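Local coordinates for protein enoyl-CoA hydratase (Mycolicibacterium smegmatis, PDB 7MCM) that probably hydrates the double bond of enoyl-CoA thioesters to give (3S)-3-hydroxyacyl-CoA, a step of fatty acid oxidation, at residues V126-F139 and L187-A201. Sequence-based numbering, arbitrary orientation.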
loop_
_atom_site.group_PDB
_atom_site.type_symbol
_atom_site.label_atom_id
_atom_site.label_comp_id
_atom_site.label_asym_id
_atom_site.label_seq_id
_atom_site.Cartn_x
_atom_site.Cartn_y
_atom_site.Cartn_z
ATOM N N VAL B 126 -4.545 -12.268 -20.416
ATOM C CA VAL B 126 -4.566 -12.252 -18.963
ATOM C C VAL B 126 -4.945 -10.881 -18.411
ATOM O O VAL B 126 -5.440 -10.776 -17.285
ATOM C CB VAL B 126 -3.174 -12.730 -18.498
ATOM C CG1 VAL B 126 -3.070 -12.693 -17.053
ATOM C CG2 VAL B 126 -2.928 -14.156 -18.997
ATOM N N MET B 127 -4.722 -9.816 -19.173
ATOM C CA MET B 127 -5.125 -8.478 -18.743
ATOM C C MET B 127 -6.615 -8.216 -18.922
ATOM O O MET B 127 -7.117 -7.208 -18.407
ATOM C CB MET B 127 -4.361 -7.420 -19.538
ATOM C CG MET B 127 -2.891 -7.332 -19.241
ATOM S SD MET B 127 -2.100 -6.327 -20.528
ATOM C CE MET B 127 -0.396 -6.782 -20.201
ATOM N N CYS B 128 -7.310 -9.049 -19.697
ATOM C CA CYS B 128 -8.749 -8.920 -19.880
ATOM C C CYS B 128 -9.491 -9.392 -18.630
ATOM O O CYS B 128 -8.923 -10.050 -17.752
ATOM C CB CYS B 128 -9.183 -9.704 -21.116
ATOM S SG CYS B 128 -8.500 -9.017 -22.672
ATOM N N ASP B 129 -10.778 -9.025 -18.535
ATOM C CA ASP B 129 -11.525 -9.296 -17.305
ATOM C C ASP B 129 -11.915 -10.762 -17.184
ATOM O O ASP B 129 -11.905 -11.322 -16.080
ATOM C CB ASP B 129 -12.768 -8.407 -17.226
ATOM C CG ASP B 129 -12.420 -6.926 -17.237
ATOM O OD1 ASP B 129 -11.651 -6.491 -16.357
ATOM O OD2 ASP B 129 -12.882 -6.203 -18.137
ATOM N N LEU B 130 -12.272 -11.384 -18.297
ATOM C CA LEU B 130 -12.745 -12.761 -18.361
ATOM C C LEU B 130 -12.070 -13.412 -19.548
ATOM O O LEU B 130 -11.875 -12.755 -20.571
ATOM C CB LEU B 130 -14.275 -12.847 -18.556
ATOM C CG LEU B 130 -15.157 -12.341 -17.426
ATOM C CD1 LEU B 130 -16.612 -12.408 -17.798
ATOM C CD2 LEU B 130 -14.889 -13.235 -16.247
ATOM N N ARG B 131 -11.723 -14.695 -19.422
ATOM C CA ARG B 131 -11.167 -15.452 -20.534
ATOM C C ARG B 131 -11.986 -16.705 -20.775
ATOM O O ARG B 131 -12.358 -17.404 -19.830
ATOM C CB ARG B 131 -9.723 -15.860 -20.284
ATOM C CG ARG B 131 -8.704 -14.773 -20.501
ATOM C CD ARG B 131 -7.497 -15.015 -19.582
ATOM N NE ARG B 131 -7.879 -14.955 -18.179
ATOM C CZ ARG B 131 -8.142 -13.821 -17.548
ATOM N NH1 ARG B 131 -8.088 -12.654 -18.181
ATOM N NH2 ARG B 131 -8.463 -13.854 -16.258
ATOM N N ILE B 132 -12.271 -16.975 -22.049
ATOM C CA ILE B 132 -12.731 -18.277 -22.505
ATOM C C ILE B 132 -11.866 -18.648 -23.701
ATOM O O ILE B 132 -11.276 -17.783 -24.355
ATOM C CB ILE B 132 -14.231 -18.282 -22.876
ATOM C CG1 ILE B 132 -14.486 -17.359 -24.053
ATOM C CG2 ILE B 132 -15.087 -17.814 -21.713
ATOM C CD1 ILE B 132 -15.938 -17.370 -24.518
ATOM N N ALA B 133 -11.797 -19.950 -23.997
ATOM C CA ALA B 133 -10.831 -20.434 -24.979
ATOM C C ALA B 133 -11.430 -21.506 -25.870
ATOM O O ALA B 133 -12.303 -22.274 -25.453
ATOM C CB ALA B 133 -9.565 -21.003 -24.311
ATOM N N ALA B 134 -10.937 -21.544 -27.110
ATOM C CA ALA B 134 -11.153 -22.660 -28.021
ATOM C C ALA B 134 -10.275 -23.840 -27.625
ATOM O O ALA B 134 -9.218 -23.673 -27.016
ATOM C CB ALA B 134 -10.828 -22.264 -29.467
ATOM N N GLU B 135 -10.716 -25.045 -28.015
ATOM C CA GLU B 135 -9.948 -26.247 -27.706
ATOM C C GLU B 135 -8.551 -26.211 -28.315
ATOM O O GLU B 135 -7.645 -26.872 -27.800
ATOM C CB GLU B 135 -10.703 -27.500 -28.178
ATOM C CG GLU B 135 -11.976 -27.780 -27.371
ATOM C CD GLU B 135 -12.712 -29.036 -27.806
ATOM O OE1 GLU B 135 -12.374 -29.598 -28.869
ATOM O OE2 GLU B 135 -13.633 -29.464 -27.081
ATOM N N SER B 136 -8.340 -25.443 -29.378
ATOM C CA SER B 136 -7.019 -25.368 -29.984
ATOM C C SER B 136 -6.177 -24.233 -29.416
ATOM O O SER B 136 -5.025 -24.066 -29.825
ATOM C CB SER B 136 -7.150 -25.229 -31.506
ATOM O OG SER B 136 -7.782 -24.010 -31.858
ATOM N N ALA B 137 -6.701 -23.479 -28.458
ATOM C CA ALA B 137 -5.918 -22.414 -27.859
ATOM C C ALA B 137 -4.843 -22.980 -26.936
ATOM O O ALA B 137 -4.959 -24.086 -26.398
ATOM C CB ALA B 137 -6.813 -21.466 -27.065
ATOM N N PHE B 138 -3.789 -22.190 -26.746
ATOM C CA PHE B 138 -2.811 -22.457 -25.707
ATOM C C PHE B 138 -2.141 -21.148 -25.327
ATOM O O PHE B 138 -2.216 -20.151 -26.052
ATOM C CB PHE B 138 -1.778 -23.510 -26.128
ATOM C CG PHE B 138 -0.910 -23.104 -27.273
ATOM C CD1 PHE B 138 0.277 -22.420 -27.048
ATOM C CD2 PHE B 138 -1.261 -23.431 -28.571
ATOM C CE1 PHE B 138 1.094 -22.055 -28.101
ATOM C CE2 PHE B 138 -0.444 -23.076 -29.642
ATOM C CZ PHE B 138 0.740 -22.390 -29.402
ATOM N N PHE B 139 -1.506 -21.159 -24.157
ATOM C CA PHE B 139 -0.882 -19.985 -23.573
ATOM C C PHE B 139 0.587 -20.279 -23.302
ATOM O O PHE B 139 0.953 -21.404 -22.949
ATOM C CB PHE B 139 -1.576 -19.576 -22.262
ATOM C CG PHE B 139 -3.043 -19.293 -22.415
ATOM C CD1 PHE B 139 -3.956 -20.336 -22.503
ATOM C CD2 PHE B 139 -3.510 -17.987 -22.481
ATOM C CE1 PHE B 139 -5.321 -20.081 -22.663
ATOM C CE2 PHE B 139 -4.865 -17.726 -22.627
ATOM C CZ PHE B 139 -5.771 -18.779 -22.716
ATOM N N LEU B 187 -7.150 -20.302 -15.551
ATOM C CA LEU B 187 -6.701 -19.294 -16.507
ATOM C C LEU B 187 -7.842 -18.882 -17.437
ATOM O O LEU B 187 -7.951 -17.707 -17.806
ATOM C CB LEU B 187 -5.506 -19.826 -17.293
ATOM C CG LEU B 187 -4.760 -18.933 -18.291
ATOM C CD1 LEU B 187 -4.517 -17.549 -17.705
ATOM C CD2 LEU B 187 -3.431 -19.585 -18.672
ATOM N N VAL B 188 -8.725 -19.826 -17.789
ATOM C CA VAL B 188 -9.942 -19.552 -18.544
ATOM C C VAL B 188 -11.129 -20.158 -17.799
ATOM O O VAL B 188 -10.988 -21.090 -17.000
ATOM C CB VAL B 188 -9.894 -20.106 -19.986
ATOM C CG1 VAL B 188 -8.677 -19.591 -20.735
ATOM C CG2 VAL B 188 -9.925 -21.632 -19.974
ATOM N N ASN B 189 -12.316 -19.608 -18.075
ATOM C CA ASN B 189 -13.553 -20.028 -17.420
ATOM C C ASN B 189 -14.269 -21.144 -18.163
ATOM O O ASN B 189 -15.048 -21.880 -17.551
ATOM C CB ASN B 189 -14.514 -18.843 -17.289
ATOM C CG ASN B 189 -14.078 -17.839 -16.238
ATOM O OD1 ASN B 189 -13.019 -17.979 -15.629
ATOM N ND2 ASN B 189 -14.901 -16.806 -16.026
ATOM N N GLU B 190 -14.069 -21.263 -19.472
ATOM C CA GLU B 190 -14.663 -22.368 -20.205
ATOM C C GLU B 190 -13.870 -22.600 -21.483
ATOM O O GLU B 190 -13.192 -21.707 -22.002
ATOM C CB GLU B 190 -16.155 -22.137 -20.508
ATOM C CG GLU B 190 -16.488 -20.839 -21.192
ATOM C CD GLU B 190 -17.993 -20.608 -21.378
ATOM O OE1 GLU B 190 -18.752 -21.600 -21.469
ATOM O OE2 GLU B 190 -18.417 -19.430 -21.442
ATOM N N VAL B 191 -13.920 -23.845 -21.948
ATOM C CA VAL B 191 -13.246 -24.271 -23.167
ATOM C C VAL B 191 -14.318 -24.752 -24.127
ATOM O O VAL B 191 -15.147 -25.594 -23.765
ATOM C CB VAL B 191 -12.207 -25.377 -22.895
ATOM C CG1 VAL B 191 -11.650 -25.929 -24.205
ATOM C CG2 VAL B 191 -11.095 -24.850 -22.008
ATOM N N LEU B 192 -14.317 -24.203 -25.338
ATOM C CA LEU B 192 -15.330 -24.503 -26.333
ATOM C C LEU B 192 -14.668 -25.050 -27.586
ATOM O O LEU B 192 -13.486 -24.801 -27.846
ATOM C CB LEU B 192 -16.147 -23.245 -26.650
ATOM C CG LEU B 192 -16.658 -22.771 -25.283
ATOM C CD1 LEU B 192 -16.202 -21.371 -24.927
ATOM C CD2 LEU B 192 -18.141 -22.947 -25.156
ATOM N N SER B 193 -15.439 -25.806 -28.365
ATOM C CA SER B 193 -14.960 -26.180 -29.682
ATOM C C SER B 193 -14.691 -24.918 -30.494
ATOM O O SER B 193 -15.244 -23.847 -30.223
ATOM C CB SER B 193 -15.970 -27.075 -30.405
ATOM O OG SER B 193 -17.073 -26.318 -30.873
ATOM N N ASP B 194 -13.820 -25.047 -31.496
ATOM C CA ASP B 194 -13.425 -23.882 -32.279
ATOM C C ASP B 194 -14.642 -23.153 -32.856
ATOM O O ASP B 194 -14.692 -21.916 -32.859
ATOM C CB ASP B 194 -12.453 -24.327 -33.378
ATOM C CG ASP B 194 -11.082 -24.760 -32.813
ATOM O OD1 ASP B 194 -10.964 -24.965 -31.586
ATOM O OD2 ASP B 194 -10.126 -24.910 -33.592
ATOM N N ASP B 195 -15.669 -23.904 -33.264
ATOM C CA ASP B 195 -16.889 -23.328 -33.824
ATOM C C ASP B 195 -17.796 -22.683 -32.783
ATOM O O ASP B 195 -18.620 -21.834 -33.147
ATOM C CB ASP B 195 -17.704 -24.400 -34.555
ATOM C CG ASP B 195 -16.966 -24.997 -35.724
ATOM O OD1 ASP B 195 -16.001 -24.358 -36.201
ATOM O OD2 ASP B 195 -17.354 -26.103 -36.172
ATOM N N GLU B 196 -17.708 -23.096 -31.517
ATOM C CA GLU B 196 -18.578 -22.590 -30.458
ATOM C C GLU B 196 -17.980 -21.436 -29.668
ATOM O O GLU B 196 -18.656 -20.904 -28.786
ATOM C CB GLU B 196 -18.949 -23.715 -29.482
ATOM C CG GLU B 196 -20.039 -24.636 -29.972
ATOM C CD GLU B 196 -21.318 -23.884 -30.307
ATOM O OE1 GLU B 196 -21.824 -23.131 -29.435
ATOM O OE2 GLU B 196 -21.814 -24.043 -31.443
ATOM N N LEU B 197 -16.737 -21.036 -29.948
ATOM C CA LEU B 197 -16.072 -20.036 -29.115
ATOM C C LEU B 197 -16.778 -18.683 -29.183
ATOM O O LEU B 197 -17.148 -18.110 -28.154
ATOM C CB LEU B 197 -14.613 -19.891 -29.535
ATOM C CG LEU B 197 -13.912 -18.726 -28.846
ATOM C CD1 LEU B 197 -13.804 -18.946 -27.332
ATOM C CD2 LEU B 197 -12.550 -18.493 -29.469
ATOM N N LEU B 198 -16.941 -18.136 -30.389
ATOM C CA LEU B 198 -17.548 -16.815 -30.525
ATOM C C LEU B 198 -19.027 -16.826 -30.128
ATOM O O LEU B 198 -19.464 -15.888 -29.454
ATOM C CB LEU B 198 -17.361 -16.280 -31.950
ATOM C CG LEU B 198 -15.951 -15.726 -32.193
ATOM C CD1 LEU B 198 -15.778 -15.334 -33.650
ATOM C CD2 LEU B 198 -15.673 -14.541 -31.297
ATOM N N PRO B 199 -19.840 -17.832 -30.517
ATOM C CA PRO B 199 -21.179 -17.939 -29.911
ATOM C C PRO B 199 -21.170 -17.934 -28.389
ATOM O O PRO B 199 -22.030 -17.294 -27.773
ATOM C CB PRO B 199 -21.700 -19.265 -30.471
ATOM C CG PRO B 199 -21.091 -19.344 -31.810
ATOM C CD PRO B 199 -19.701 -18.764 -31.655
ATOM N N ALA B 200 -20.216 -18.622 -27.757
ATOM C CA ALA B 200 -20.153 -18.596 -26.299
ATOM C C ALA B 200 -19.733 -17.227 -25.785
ATOM O O ALA B 200 -20.227 -16.767 -24.747
ATOM C CB ALA B 200 -19.188 -19.659 -25.789
ATOM N N ALA B 201 -18.809 -16.569 -26.482
ATOM C CA ALA B 201 -18.382 -15.243 -26.051
ATOM C C ALA B 201 -19.542 -14.261 -26.106
ATOM O O ALA B 201 -19.705 -13.426 -25.206
ATOM C CB ALA B 201 -17.225 -14.752 -26.917
HETATM O O HOH W 1 -9.019 -16.029 -14.926
HETATM O O HOH W 2 -11.153 -16.095 -16.904
HETATM O O HOH W 3 -14.254 -28.698 -24.416
#
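Strand 130-134 of the crotonase-fold sheet takes on its outermost partner within the chain, the short parallel strand 191-192, through the bridges A133-V191 and A134-L192. A133 N donates to E190 O (3.0 Å), and the carbonyl of A133 receives the amide of L192; two residues earlier along strand 130-134, N189 N reaches R131 O at 2.8 Å in an almost straight bond (172°). Against the face carrying A134 and L192 lies helix 197-209, its first turn, 197-201, running nearly antiparallel to strand 130-134 (159°). I132 fills the space between them: with chi1 at 64°, CG1 sits between its backbone N and carbonyl carbon, I132 CG1 packs on L197 CD1 (3.7 Å), and CD1 ends against A200 and A201, while CG2 lies alongside CG of one conformer of E190. The crotonase-fold sheet has helices on its other face too: there L187 touches A182 of helix 179-185, and L187 CD2 slides over one face of the F139 ring, 4.0 Å from the ring centroid in a CH-pi contact, as V188 CG1 meets F139 CZ obliquely. R131, its chain bent at chi3, turns its guanidinium edge to L187 O and C128 O: R131 NE gives L187 O a 2.8 Å bond in the guanidinium plane, and NH1 binds C128 O. NH1 also bonds A125 O. R131 NH2 donates to a water oxygen at 2.6 Å. W164 of a second subunit packs on D129, and A165 of that subunit on L130 and R131. Past the strand, the type I turn A134-A137 brings S136 OG within 3.1 Å of D194 OD2.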